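Local coordinates for protein HP0420 homologue (Helicobacter felis, PDB 3LW3) that is of unknown function but adopts a hotdog fold and, like many proteins of that fold, may bind or process acyl thioesters, at residues A38-T43 with A64-L69; V55-I60 with V84-P89; F59-A64 with K122-D127; L69-K74 with F98-T103. All blocks are in the same frame, centred on the assembly; numbering follows the deposited sequence.

Contact 1: residues A38-T43 with A64-L69; sequences ATVCLT and ASFAAL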
# COMPACT_ATOMS: atom_id res chain seq x y z
N ALA B 38 -6.44 -5.07 -15.04
CA ALA B 38 -6.61 -6.12 -14.04
C ALA B 38 -7.66 -5.69 -13.05
O ALA B 38 -7.85 -4.48 -12.80
CB ALA B 38 -5.31 -6.40 -13.33
N THR B 39 -8.29 -6.68 -12.45
CA THR B 39 -9.23 -6.43 -11.33
C THR B 39 -8.87 -7.37 -10.20
O THR B 39 -8.66 -8.56 -10.42
CB THR B 39 -10.69 -6.68 -11.74
OG1 THR B 39 -11.10 -5.76 -12.74
CG2 THR B 39 -11.62 -6.54 -10.60
N VAL B 40 -8.79 -6.82 -8.99
CA VAL B 40 -8.70 -7.63 -7.78
C VAL B 40 -9.84 -7.24 -6.86
O VAL B 40 -10.39 -6.10 -6.96
CB VAL B 40 -7.33 -7.47 -7.07
CG1 VAL B 40 -6.17 -7.64 -8.08
CG2 VAL B 40 -7.22 -6.14 -6.33
N CYS B 41 -10.15 -8.11 -5.91
CA CYS B 41 -11.24 -7.85 -4.99
C CYS B 41 -10.78 -8.01 -3.53
O CYS B 41 -10.26 -9.06 -3.14
CB CYS B 41 -12.41 -8.78 -5.26
SG CYS B 41 -13.82 -8.37 -4.18
N LEU B 42 -10.94 -6.95 -2.75
CA LEU B 42 -10.60 -6.97 -1.34
C LEU B 42 -11.85 -7.06 -0.49
O LEU B 42 -12.70 -6.19 -0.54
CB LEU B 42 -9.84 -5.70 -0.96
CG LEU B 42 -9.58 -5.50 0.54
CD1 LEU B 42 -8.66 -6.53 1.05
CD2 LEU B 42 -9.05 -4.10 0.82
N THR B 43 -11.94 -8.13 0.29
CA THR B 43 -12.95 -8.26 1.34
C THR B 43 -12.22 -8.15 2.71
O THR B 43 -11.53 -9.08 3.15
CB THR B 43 -13.79 -9.54 1.11
OG1 THR B 43 -12.93 -10.64 0.72
CG2 THR B 43 -14.74 -9.31 -0.06
N ALA B 64 -4.76 -1.91 -4.21
CA ALA B 64 -4.68 -1.08 -5.42
C ALA B 64 -3.34 -1.33 -6.11
O ALA B 64 -3.25 -1.50 -7.34
CB ALA B 64 -4.81 0.37 -5.06
N SER B 65 -2.28 -1.42 -5.31
CA SER B 65 -0.91 -1.67 -5.79
C SER B 65 -0.79 -2.99 -6.57
O SER B 65 -0.23 -3.06 -7.66
CB SER B 65 0.10 -1.65 -4.61
OG SER B 65 0.21 -0.36 -4.03
N PHE B 66 -1.34 -4.05 -5.98
CA PHE B 66 -1.39 -5.34 -6.61
C PHE B 66 -2.15 -5.26 -7.92
O PHE B 66 -1.64 -5.74 -8.94
CB PHE B 66 -2.00 -6.34 -5.65
CG PHE B 66 -2.10 -7.74 -6.18
CD1 PHE B 66 -1.05 -8.34 -6.90
CD2 PHE B 66 -3.22 -8.50 -5.89
CE1 PHE B 66 -1.17 -9.65 -7.36
CE2 PHE B 66 -3.34 -9.80 -6.31
CZ PHE B 66 -2.32 -10.39 -7.09
N ALA B 67 -3.35 -4.66 -7.93
CA ALA B 67 -4.10 -4.47 -9.22
C ALA B 67 -3.20 -3.79 -10.29
O ALA B 67 -3.11 -4.24 -11.45
CB ALA B 67 -5.36 -3.62 -9.07
N ALA B 68 -2.57 -2.69 -9.88
CA ALA B 68 -1.70 -1.89 -10.77
C ALA B 68 -0.60 -2.79 -11.37
O ALA B 68 -0.42 -2.82 -12.58
CB ALA B 68 -1.10 -0.73 -10.01
N LEU B 69 0.12 -3.55 -10.54
CA LEU B 69 1.19 -4.45 -11.02
C LEU B 69 0.61 -5.50 -11.99
O LEU B 69 1.22 -5.79 -13.00
CB LEU B 69 1.93 -5.08 -9.85
CG LEU B 69 2.86 -4.08 -9.15
CD1 LEU B 69 3.34 -4.48 -7.70
CD2 LEU B 69 4.07 -3.84 -10.06

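Contact 2: residues V55-I60 with V84-P89; sequences VHAGFI and VNLLAP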
# COMPACT_ATOMS: atom_id res chain seq x y z
N VAL B 55 -10.55 0.32 7.88
CA VAL B 55 -9.50 -0.55 7.37
C VAL B 55 -8.24 0.29 7.19
O VAL B 55 -8.30 1.37 6.61
CB VAL B 55 -9.92 -1.25 6.06
CG1 VAL B 55 -8.74 -1.99 5.38
CG2 VAL B 55 -11.04 -2.22 6.36
N HIS B 56 -7.11 -0.23 7.63
CA HIS B 56 -5.85 0.48 7.51
C HIS B 56 -5.45 0.83 6.07
O HIS B 56 -5.59 -0.02 5.15
CB HIS B 56 -4.72 -0.34 8.10
CG HIS B 56 -3.50 0.47 8.35
ND1 HIS B 56 -2.26 0.12 7.88
CD2 HIS B 56 -3.33 1.62 9.03
CE1 HIS B 56 -1.37 1.03 8.27
NE2 HIS B 56 -2.00 1.94 8.98
N ALA B 57 -4.98 2.06 5.88
CA ALA B 57 -4.56 2.51 4.55
C ALA B 57 -3.57 1.57 3.87
O ALA B 57 -3.58 1.48 2.63
CB ALA B 57 -4.00 3.94 4.60
N GLY B 58 -2.70 0.88 4.61
CA GLY B 58 -1.78 -0.06 3.99
C GLY B 58 -2.52 -1.14 3.18
O GLY B 58 -2.08 -1.48 2.08
N PHE B 59 -3.63 -1.66 3.71
CA PHE B 59 -4.41 -2.67 2.98
C PHE B 59 -5.21 -2.11 1.77
O PHE B 59 -5.29 -2.76 0.72
CB PHE B 59 -5.22 -3.51 3.97
CG PHE B 59 -4.32 -4.32 4.87
CD1 PHE B 59 -3.66 -5.47 4.37
CD2 PHE B 59 -4.12 -3.96 6.19
CE1 PHE B 59 -2.81 -6.21 5.17
CE2 PHE B 59 -3.24 -4.71 6.99
CZ PHE B 59 -2.59 -5.81 6.49
N ILE B 60 -5.76 -0.91 1.91
CA ILE B 60 -6.48 -0.29 0.78
C ILE B 60 -5.49 -0.02 -0.39
O ILE B 60 -5.66 -0.48 -1.54
CB ILE B 60 -7.16 1.01 1.20
CG1 ILE B 60 -8.22 0.75 2.29
CG2 ILE B 60 -7.70 1.76 -0.04
CD1 ILE B 60 -9.15 -0.39 1.99
N VAL B 84 -2.66 8.98 -4.55
CA VAL B 84 -3.89 8.23 -4.30
C VAL B 84 -4.83 8.98 -3.36
O VAL B 84 -4.38 9.72 -2.44
CB VAL B 84 -3.65 6.77 -3.76
CG1 VAL B 84 -2.72 5.99 -4.65
CG2 VAL B 84 -3.14 6.81 -2.37
N ASN B 85 -6.12 8.78 -3.60
CA ASN B 85 -7.21 9.38 -2.80
C ASN B 85 -8.05 8.26 -2.22
O ASN B 85 -8.56 7.38 -2.95
CB ASN B 85 -8.11 10.26 -3.66
CG ASN B 85 -7.37 11.44 -4.27
OD1 ASN B 85 -7.57 11.75 -5.45
ND2 ASN B 85 -6.53 12.08 -3.50
N LEU B 86 -8.13 8.25 -0.89
CA LEU B 86 -8.92 7.30 -0.15
C LEU B 86 -10.23 8.01 0.13
O LEU B 86 -10.33 8.82 1.07
CB LEU B 86 -8.21 6.82 1.12
CG LEU B 86 -6.97 5.95 0.87
CD1 LEU B 86 -5.82 6.68 0.26
CD2 LEU B 86 -6.47 5.25 2.15
N LEU B 87 -11.23 7.78 -0.72
CA LEU B 87 -12.44 8.64 -0.71
C LEU B 87 -13.40 8.41 0.46
O LEU B 87 -14.19 9.28 0.80
CB LEU B 87 -13.19 8.56 -2.04
CG LEU B 87 -12.34 8.91 -3.27
CD1 LEU B 87 -13.09 8.75 -4.55
CD2 LEU B 87 -11.91 10.35 -3.13
N ALA B 88 -13.33 7.23 1.06
CA ALA B 88 -14.20 6.91 2.17
C ALA B 88 -13.59 5.78 3.01
O ALA B 88 -12.84 4.93 2.44
CB ALA B 88 -15.56 6.48 1.65
N PRO B 89 -13.91 5.77 4.34
CA PRO B 89 -13.42 4.70 5.21
C PRO B 89 -14.13 3.40 4.90
O PRO B 89 -15.32 3.40 4.66
CB PRO B 89 -13.79 5.19 6.62
CG PRO B 89 -14.96 6.05 6.42
CD PRO B 89 -14.67 6.78 5.11

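Contact 3: residues F59-A64 with K122-D127; sequences FIVGAA and KVFEGD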
# COMPACT_ATOMS: atom_id res chain seq x y z
N PHE B 59 -3.63 -1.66 3.71
CA PHE B 59 -4.41 -2.67 2.98
C PHE B 59 -5.21 -2.11 1.77
O PHE B 59 -5.29 -2.76 0.72
CB PHE B 59 -5.22 -3.51 3.97
CG PHE B 59 -4.32 -4.32 4.87
CD1 PHE B 59 -3.66 -5.47 4.37
CD2 PHE B 59 -4.12 -3.96 6.19
CE1 PHE B 59 -2.81 -6.21 5.17
CE2 PHE B 59 -3.24 -4.71 6.99
CZ PHE B 59 -2.59 -5.81 6.49
N ILE B 60 -5.76 -0.91 1.91
CA ILE B 60 -6.48 -0.29 0.78
C ILE B 60 -5.49 -0.02 -0.39
O ILE B 60 -5.66 -0.48 -1.54
CB ILE B 60 -7.16 1.01 1.20
CG1 ILE B 60 -8.22 0.75 2.29
CG2 ILE B 60 -7.70 1.76 -0.04
CD1 ILE B 60 -9.15 -0.39 1.99
N VAL B 61 -4.41 0.67 -0.08
CA VAL B 61 -3.39 0.97 -1.08
C VAL B 61 -2.69 -0.34 -1.55
O VAL B 61 -2.35 -0.46 -2.70
CB VAL B 61 -2.44 2.01 -0.56
CG1 VAL B 61 -1.33 2.28 -1.58
CG2 VAL B 61 -3.25 3.29 -0.17
N GLY B 62 -2.48 -1.29 -0.64
CA GLY B 62 -1.83 -2.57 -0.96
C GLY B 62 -2.64 -3.30 -2.03
O GLY B 62 -2.08 -3.77 -3.01
N ALA B 63 -3.97 -3.34 -1.88
CA ALA B 63 -4.83 -3.98 -2.89
C ALA B 63 -4.72 -3.25 -4.25
O ALA B 63 -4.57 -3.88 -5.31
CB ALA B 63 -6.27 -4.00 -2.40
N ALA B 64 -4.76 -1.91 -4.21
CA ALA B 64 -4.68 -1.08 -5.42
C ALA B 64 -3.34 -1.33 -6.11
O ALA B 64 -3.25 -1.50 -7.34
CB ALA B 64 -4.81 0.37 -5.06
N LYS B 122 -17.50 4.70 -6.59
CA LYS B 122 -16.06 4.88 -6.46
C LYS B 122 -15.73 5.27 -5.02
O LYS B 122 -16.30 6.25 -4.50
CB LYS B 122 -15.55 5.97 -7.40
CG LYS B 122 -14.02 6.01 -7.45
CD LYS B 122 -13.53 6.73 -8.70
CE LYS B 122 -14.10 8.09 -8.76
NZ LYS B 122 -13.31 8.92 -9.77
N VAL B 123 -14.83 4.53 -4.38
CA VAL B 123 -14.39 4.86 -3.01
C VAL B 123 -12.85 5.01 -2.91
O VAL B 123 -12.30 5.33 -1.84
CB VAL B 123 -14.83 3.81 -1.98
CG1 VAL B 123 -16.38 3.78 -1.89
CG2 VAL B 123 -14.28 2.42 -2.41
N PHE B 124 -12.17 4.81 -4.04
CA PHE B 124 -10.71 4.94 -4.11
C PHE B 124 -10.33 5.34 -5.53
O PHE B 124 -10.91 4.85 -6.51
CB PHE B 124 -10.05 3.60 -3.77
CG PHE B 124 -8.55 3.60 -3.92
CD1 PHE B 124 -7.73 3.97 -2.85
CD2 PHE B 124 -7.97 3.27 -5.15
CE1 PHE B 124 -6.35 4.00 -2.99
CE2 PHE B 124 -6.58 3.30 -5.29
CZ PHE B 124 -5.78 3.64 -4.21
N GLU B 125 -9.33 6.21 -5.65
CA GLU B 125 -8.77 6.45 -7.00
C GLU B 125 -7.27 6.75 -6.88
O GLU B 125 -6.84 7.42 -5.91
CB GLU B 125 -9.55 7.56 -7.71
CG GLU B 125 -9.33 8.93 -7.12
CD GLU B 125 -10.40 10.00 -7.51
OE1 GLU B 125 -11.17 9.81 -8.48
OE2 GLU B 125 -10.43 11.04 -6.81
N GLY B 126 -6.46 6.23 -7.80
CA GLY B 126 -5.04 6.50 -7.75
C GLY B 126 -4.32 6.30 -9.04
O GLY B 126 -4.80 5.54 -9.87
N ASP B 127 -3.18 6.97 -9.20
CA ASP B 127 -2.23 6.71 -10.30
C ASP B 127 -0.93 6.14 -9.74
O ASP B 127 -0.38 6.69 -8.76
CB ASP B 127 -1.97 7.98 -11.11
CG ASP B 127 -3.21 8.44 -11.85
OD1 ASP B 127 -3.78 7.62 -12.58
OD2 ASP B 127 -3.68 9.59 -11.67

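Contact 4: residues L69-K74 with F98-T103; sequences LCALNK and FNATIT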
# COMPACT_ATOMS: atom_id res chain seq x y z
N LEU B 69 0.12 -3.55 -10.54
CA LEU B 69 1.19 -4.45 -11.02
C LEU B 69 0.61 -5.50 -11.99
O LEU B 69 1.22 -5.79 -13.00
CB LEU B 69 1.93 -5.08 -9.85
CG LEU B 69 2.86 -4.08 -9.15
CD1 LEU B 69 3.34 -4.48 -7.70
CD2 LEU B 69 4.07 -3.84 -10.06
N CYS B 70 -0.56 -6.06 -11.68
CA CYS B 70 -1.17 -7.06 -12.54
C CYS B 70 -1.60 -6.53 -13.93
O CYS B 70 -1.59 -7.28 -14.92
CB CYS B 70 -2.36 -7.72 -11.85
SG CYS B 70 -1.93 -8.72 -10.44
N ALA B 71 -1.96 -5.27 -14.01
CA ALA B 71 -2.36 -4.68 -15.29
C ALA B 71 -1.21 -4.67 -16.30
O ALA B 71 -1.44 -4.85 -17.50
CB ALA B 71 -2.86 -3.21 -15.07
N LEU B 72 -0.01 -4.41 -15.80
CA LEU B 72 1.20 -4.42 -16.65
C LEU B 72 1.78 -5.84 -16.77
O LEU B 72 2.23 -6.26 -17.85
CB LEU B 72 2.25 -3.46 -16.09
CG LEU B 72 3.54 -3.39 -16.87
CD1 LEU B 72 3.19 -2.92 -18.25
CD2 LEU B 72 4.45 -2.44 -16.15
N ASN B 73 1.75 -6.60 -15.67
CA ASN B 73 2.14 -8.00 -15.62
C ASN B 73 3.54 -8.28 -16.19
O ASN B 73 3.71 -9.16 -17.02
CB ASN B 73 1.10 -8.90 -16.32
CG ASN B 73 1.32 -10.38 -16.06
OD1 ASN B 73 0.98 -11.22 -16.90
ND2 ASN B 73 1.92 -10.72 -14.93
N LYS B 74 4.53 -7.51 -15.76
CA LYS B 74 5.92 -7.71 -16.16
C LYS B 74 6.80 -8.21 -15.01
O LYS B 74 6.77 -7.66 -13.89
CB LYS B 74 6.51 -6.43 -16.71
CG LYS B 74 5.77 -5.87 -17.88
CD LYS B 74 6.55 -6.11 -19.19
CE LYS B 74 5.62 -6.38 -20.39
NZ LYS B 74 5.27 -5.15 -21.14
N PHE B 98 -11.00 -3.38 -7.18
CA PHE B 98 -10.03 -2.43 -7.72
C PHE B 98 -9.75 -2.76 -9.17
O PHE B 98 -9.25 -3.85 -9.47
CB PHE B 98 -8.71 -2.47 -6.95
CG PHE B 98 -8.85 -2.00 -5.50
CD1 PHE B 98 -8.59 -0.67 -5.15
CD2 PHE B 98 -9.25 -2.89 -4.50
CE1 PHE B 98 -8.71 -0.26 -3.84
CE2 PHE B 98 -9.38 -2.42 -3.15
CZ PHE B 98 -9.08 -1.14 -2.85
N ASN B 99 -10.05 -1.81 -10.04
CA ASN B 99 -9.90 -1.97 -11.50
C ASN B 99 -8.75 -1.09 -11.98
O ASN B 99 -8.84 0.14 -11.87
CB ASN B 99 -11.21 -1.55 -12.17
CG ASN B 99 -12.41 -2.34 -11.67
OD1 ASN B 99 -12.33 -3.56 -11.50
ND2 ASN B 99 -13.53 -1.65 -11.38
N ALA B 100 -7.68 -1.73 -12.47
CA ALA B 100 -6.47 -1.03 -12.96
C ALA B 100 -6.53 -0.96 -14.49
O ALA B 100 -6.88 -1.95 -15.17
CB ALA B 100 -5.26 -1.78 -12.57
N THR B 101 -6.04 0.13 -15.04
CA THR B 101 -5.91 0.29 -16.49
C THR B 101 -4.61 1.05 -16.77
O THR B 101 -4.37 2.13 -16.19
CB THR B 101 -7.10 1.07 -17.10
OG1 THR B 101 -8.35 0.48 -16.73
CG2 THR B 101 -6.96 1.18 -18.69
N ILE B 102 -3.77 0.55 -17.67
CA ILE B 102 -2.54 1.29 -18.02
C ILE B 102 -2.96 2.56 -18.77
O ILE B 102 -3.82 2.49 -19.68
CB ILE B 102 -1.67 0.46 -19.00
CG1 ILE B 102 -1.15 -0.84 -18.33
CG2 ILE B 102 -0.53 1.30 -19.51
CD1 ILE B 102 -0.61 -1.83 -19.31
N THR B 103 -2.40 3.70 -18.39
CA THR B 103 -2.66 4.97 -19.08
C THR B 103 -1.49 5.47 -19.98
O THR B 103 -1.72 6.15 -20.99
CB THR B 103 -3.14 6.08 -18.09
OG1 THR B 103 -2.12 6.29 -17.12
CG2 THR B 103 -4.48 5.63 -17.42

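Contact 1: residues A38-T43 with A64-L69
Val40 and Ala67 carry most of this contact, with Phe66 and Ala38 adding smaller touches; here one strand of a hotdog fold lies against the helix that the curved antiparallel sheet wraps around. Strand 38-42 and helix 64-69 run nearly antiparallel, at 154°, and their axes come within 7.4 Å, close spacing made possible by the small residues Ala38 and Ala67 where the two backbones draw nearest.

The apolar contacts centre on the two methyls of Val40. A chi1 of -49° turns CG1 to the ring of Phe66, which it reaches obliquely, 3.8 Å from its CD2, and CG1 also lies 4.0 Å from the CA of Ala67. CG2 meets the CB of Ala67 at 4.2 Å, so both methyls lie against this alanine from the same side. Phe66 comes to the strand from the flank of the helix, and its ring swings back so that the CD2-CE2 side is the part that touches. Beyond the strand, Phe66 also packs on Cys27 and on His56 of the second subunit, and Val40 leans on Ala28 and Phe98.

The helix keeps its own backbone pairing, such as Ala68 N to Ala64 O at 2.9 Å, while the strand is bonded to its sheet neighbours, with Ala38 paired to Ala100. Between these two pairing systems the interface is purely one of van der Waals contact. The other contact joins methyl to main chain: the CB of Ala38 rests 3.6 Å from the carbonyl O of Ala67.

Contact 2: residues V55-I60 with V84-P89
Leu86 pushes one methyl, CD2, between Ala57 and Ile60 at the start of the helix. This CD2 lies 3.7 Å from the CB of Ala57 and 4.1 Å from its CA, and it touches the CG2 of Ile60 more loosely, at 4.3 Å. With chi1 at -68° the branch point of Leu86 lies beside the backbone N, a setting that carries it off the strand and toward the helix; CD2 then becomes the leading atom. Ala57 and Ile60 are three residues apart and so lie on neighbouring turns of one helical face, and the leucine methyl fits against the shallow step between them.

The contact is small, burying 118 Å² over both sides, and wholly apolar. It ties the first turn of the central helix of the hotdog fold to the end of strand 77-86, one of the two outermost strands of the sheet within the chain. That edge is continued by the second subunit: Val84 and Asn85 pair in an antiparallel ladder with a strand of the other chain, as in hotdog dimers whose sheets join across the interface.

Polar bonds hold each partner from its own side. His56 occupies the N-cap position, and its carbonyl O receives weak bonds from the N of Phe59 and of Ile60. Leu87 pairs with Val123 through the backbone, just past the leucine that touches the helix. Ala57 also packs against Ser65 of the second subunit.

Contact 3: residues F59-A64 with K122-D127
The ring of Phe124 is pressed hard against a bare alanine methyl: Ala64 CB stands 3.4 Å from its CE2 and 3.5 Å from its CZ, close for carbon against carbon. This is the grip of the sheet on the central helix in a hotdog fold, where strand 122-127 passes helix 59-64 at 58°. With 10.1 Å between the axes, the phenylalanine spans much of the gap.

Phe124 CG is anti to the backbone N (chi1 175°), which leans the ring forward along the strand toward Gly126, a residue with no side chain to block it. Ile60 approaches the CD1 side, its CG2 3.6 Å from Phe124 CD1, and the two side chains slide past each other in opposite directions. Val61 adds a lighter touch at CE1. All three helix residues meet the ring obliquely, two of them one turn apart on the helix. Phe98 stacks edge-to-face with the same ring and Val84 packs against it, so it is well enclosed.

Val123 and Phe124 both face Gly116, forming a classic beta bulge just where the ring leaves the strand. The bulge upsets the simple alternation of side chains, and Lys122 and Glu125, three positions apart, emerge on the same outer side of the sheet, turned from the helix. There they form a salt bridge across the back of the phenylalanine's strand, while Asp127 is paired with Arg113. Lys122 NZ meets Glu125 OE1 at 2.7 Å, nearly along the C-O axis of that oxygen.

Contact 4: residues L69-K74 with F98-T103
Ala71 meets Ala100 methyl to methyl, CB to CB at 3.7 Å, where the last turn of the central helix of the hotdog fold lies on strand 98-103. Two such small bumps let the backbones come close, with the CA atoms of Ala71 and Ala100 only 6.0 Å apart. Ile102, two residues along on the same face of the strand, is the larger bump. A chi1 of -65° followed by an extended chi2 of 165° sends its CD1 over the helix end.

The hollow that receives this tip is formed by the main chain of Ala71 and the side chain of Leu72. Leu72 crosses Ile102 at about a right angle, its CD1 4.1 Å from the CD1 of Ile102, and itself leans on Ser110. Further back, the Ala71 CB touches the CG1 of Ile102 at 4.4 Å, so this one alanine methyl is flanked by both strand residues. Ala100 also packs on Ala67, one turn earlier in the helix. Directly after the turn, Asn73 leaves the helix with positive phi. Closest of all in this corner, the Ile102 CD1 sits 3.6 Å from the carbonyl O of Ala71.

All four contacts are made by the single helix 57-72 against one sheet, from contact 2 at its start to contact 4 at its end, about 19 Å apart between centres. Contacts 2 and 3 are neighbours, about 6 Å between centres, joined by backbone pairing such as Asn85 N to Glu125 O at 2.8 Å. Contacts 1 and 4 are joined likewise, with Val40 O 2.8 Å from Phe98 N. Phe98, on the strand of contact 4, bridges the middle: its CE2 lies 3.6 Å from Ala63 CB and its CE1 3.8 Å from Phe124 CD2, both in contact 3. Contacts 1, 2 and 3 also touch the second subunit.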